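Local coordinates for blue copper protein (PDB 3EF4), which binds a single type 1 copper ion and probably carries electrons between redox partners in the periplasm, at residues A80-G84 against M85-V89. Sequence-based numbering, arbitrary orientation.
With CU (copper (II) ion), chain D.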
ATOM      1  N   ALA A  80     -10.270  -1.780   2.058  1.00  9.64           N
ATOM      2  CA  ALA A  80     -11.289  -2.719   1.625  1.00 10.76           C
ATOM      3  C   ALA A  80     -12.478  -2.043   0.940  1.00 11.01           C
ATOM      4  O   ALA A  80     -12.821  -2.461  -0.175  1.00 12.49           O
ATOM      5  CB  ALA A  80     -11.788  -3.553   2.796  1.00 13.20           C
ATOM      6  N   PRO A  81     -13.148  -1.066   1.491  1.00 11.10           N
ATOM      7  CA  PRO A  81     -14.271  -0.498   0.772  1.00 11.48           C
ATOM      8  C   PRO A  81     -13.912   0.313  -0.454  1.00 10.80           C
ATOM      9  O   PRO A  81     -14.794   0.534  -1.288  1.00 11.62           O
ATOM     10  CB  PRO A  81     -14.909   0.407   1.843  1.00 14.13           C
ATOM     11  CG  PRO A  81     -13.801   0.778   2.733  1.00 11.94           C
ATOM     12  CD  PRO A  81     -12.950  -0.479   2.855  1.00 11.80           C
ATOM     13  N   HIS A  82     -12.665   0.780  -0.541  1.00 10.51           N
ATOM     14  CA  HIS A  82     -12.319   1.657  -1.647  1.00  9.79           C
ATOM     15  C   HIS A  82     -11.328   1.113  -2.652  1.00  9.82           C
ATOM     16  O   HIS A  82     -10.890   1.835  -3.531  1.00 10.65           O
ATOM     17  CB  HIS A  82     -11.839   3.020  -1.146  1.00 10.81           C
ATOM     18  CG  HIS A  82     -12.862   3.710  -0.298  1.00 10.96           C
ATOM     19  ND1 HIS A  82     -12.469   4.185   0.934  1.00 10.56           N
ATOM     20  CD2 HIS A  82     -14.142   4.031  -0.486  1.00 11.65           C
ATOM     21  CE1 HIS A  82     -13.547   4.759   1.478  1.00 11.49           C
ATOM     22  NE2 HIS A  82     -14.572   4.644   0.634  1.00 11.63           N
ATOM     23  N   TYR A  83     -11.004  -0.171  -2.568  1.00 10.68           N
ATOM     24  CA  TYR A  83     -10.025  -0.721  -3.515  1.00 10.52           C
ATOM     25  C   TYR A  83     -10.434  -0.525  -4.940  1.00 12.13           C
ATOM     26  O   TYR A  83      -9.638  -0.100  -5.784  1.00 13.22           O
ATOM     27  CB  TYR A  83      -9.835  -2.193  -3.242  1.00 11.47           C
ATOM     28  CG  TYR A  83      -8.676  -2.866  -3.922  1.00 10.70           C
ATOM     29  CD1 TYR A  83      -7.475  -2.239  -4.175  1.00 10.46           C
ATOM     30  CD2 TYR A  83      -8.787  -4.192  -4.303  1.00 13.09           C
ATOM     31  CE1 TYR A  83      -6.445  -2.888  -4.780  1.00 12.14           C
ATOM     32  CE2 TYR A  83      -7.742  -4.863  -4.908  1.00 14.43           C
ATOM     33  CZ  TYR A  83      -6.555  -4.206  -5.160  1.00 12.58           C
ATOM     34  OH  TYR A  83      -5.493  -4.817  -5.752  1.00 15.19           O
ATOM     35  N   GLY A  84     -11.711  -0.776  -5.220  1.00 13.17           N
ATOM     36  CA  GLY A  84     -12.235  -0.562  -6.546  1.00 16.14           C
ATOM     37  C   GLY A  84     -12.252   0.847  -7.024  1.00 14.75           C
ATOM     38  O   GLY A  84     -12.324   1.137  -8.239  1.00 17.71           O
ATOM     39  N   MET A  85     -12.164   1.808  -6.125  1.00 12.92           N
ATOM     40  CA  MET A  85     -12.060   3.220  -6.402  1.00 13.54           C
ATOM     41  C   MET A  85     -10.616   3.635  -6.471  1.00 13.53           C
ATOM     42  O   MET A  85     -10.315   4.812  -6.551  1.00 14.60           O
ATOM     43  CB  MET A  85     -12.801   4.024  -5.322  0.50 15.12           C
ATOM     44  CG  MET A  85     -14.316   3.966  -5.457  0.50 15.41           C
ATOM     45  SD  MET A  85     -15.347   4.593  -4.115  0.50 24.46           S
ATOM     46  CE  MET A  85     -15.566   3.111  -3.268  0.50 29.76           C
ATOM     47  N   GLY A  86      -9.694   2.680  -6.421  1.00 12.25           N
ATOM     48  CA  GLY A  86      -8.299   3.065  -6.572  1.00 12.37           C
ATOM     49  C   GLY A  86      -7.504   3.174  -5.298  1.00 11.03           C
ATOM     50  O   GLY A  86      -6.353   3.587  -5.374  1.00 11.41           O
ATOM     51  N   MET A  87      -8.048   2.816  -4.127  1.00  9.89           N
ATOM     52  CA  MET A  87      -7.334   3.063  -2.888  1.00  9.25           C
ATOM     53  C   MET A  87      -6.407   1.872  -2.574  1.00  8.25           C
ATOM     54  O   MET A  87      -6.764   0.884  -1.973  1.00  8.50           O
ATOM     55  CB  MET A  87      -8.315   3.337  -1.752  1.00  8.98           C
ATOM     56  CG  MET A  87      -7.592   3.932  -0.539  1.00  8.93           C
ATOM     57  SD  MET A  87      -8.755   4.843   0.520  1.00 10.35           S
ATOM     58  CE  MET A  87      -7.600   5.238   1.858  1.00 12.03           C
ATOM     59  N   VAL A  88      -5.186   2.022  -3.099  1.00  8.28           N
ATOM     60  CA  VAL A  88      -4.136   1.040  -3.113  1.00  8.13           C
ATOM     61  C   VAL A  88      -2.806   1.715  -2.815  1.00  8.01           C
ATOM     62  O   VAL A  88      -2.627   2.889  -3.206  1.00  8.63           O
ATOM     63  CB  VAL A  88      -4.099   0.213  -4.411  1.00  8.59           C
ATOM     64  CG1 VAL A  88      -3.792   1.071  -5.632  1.00 10.39           C
ATOM     65  CG2 VAL A  88      -3.124  -0.937  -4.336  1.00  9.86           C
ATOM     66  N   VAL A  89      -1.892   1.055  -2.156  1.00  8.14           N
ATOM     67  CA  VAL A  89      -0.587   1.583  -1.786  1.00  8.05           C
ATOM     68  C   VAL A  89       0.440   0.488  -1.965  1.00  7.71           C
ATOM     69  O   VAL A  89       0.168  -0.697  -1.769  1.00  8.52           O
ATOM     70  CB  VAL A  89      -0.619   2.133  -0.352  1.00  8.33           C
ATOM     71  CG1 VAL A  89      -1.057   1.065   0.665  1.00  9.68           C
ATOM     72  CG2 VAL A  89       0.711   2.742   0.065  1.00 10.41           C
TER
HETATM   73 CU    CU D 401     -10.676   3.925   1.855  1.00 11.31          CU
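His82 ND1 and Met87 SD grip the same copper ion, at 2.0 Å and 2.5 Å, from the ligand loop that joins strands 73-78 and 88-93 in the cupredoxin fold. Cys79 and His41 complete the type 1 site. An imidazole nitrogen and a soft, uncharged thioether both suit a metal that cycles between its cuprous and cupric states. The side chains of His82 and Met87 run side by side, His82 CB 3.6 Å from Met87 CB; Met87 has CG anti to its backbone N (chi1 -166°) and an extended chain beyond, which carries the sulfur out to the metal. In one of its two modelled conformers Met85 brings CE to the edge of the imidazole near CD2, a contact that remains doubtful.

Backbone hydrogen bonds close the turn between the two ligands and probably help to fix their spacing. His82 O accepts from Met85 N and, at 3.1 Å, from Met87 N, while Gly86 N donates to Tyr83 O. At Gly86 a positive phi of 100° would press a CB against the carbonyl of Met85, so glycine suits the place.

Further out, an aromatic ring with a polar tip suits position 83, where the hydroxyl bonds to Tyr105 OH and the ring edge packs on an aliphatic side chain. A serine in place of Tyr83 would probably leave Tyr105 without this partner and open a gap beside Val88, whose CG2 lies 3.9 Å from Tyr83 CE1.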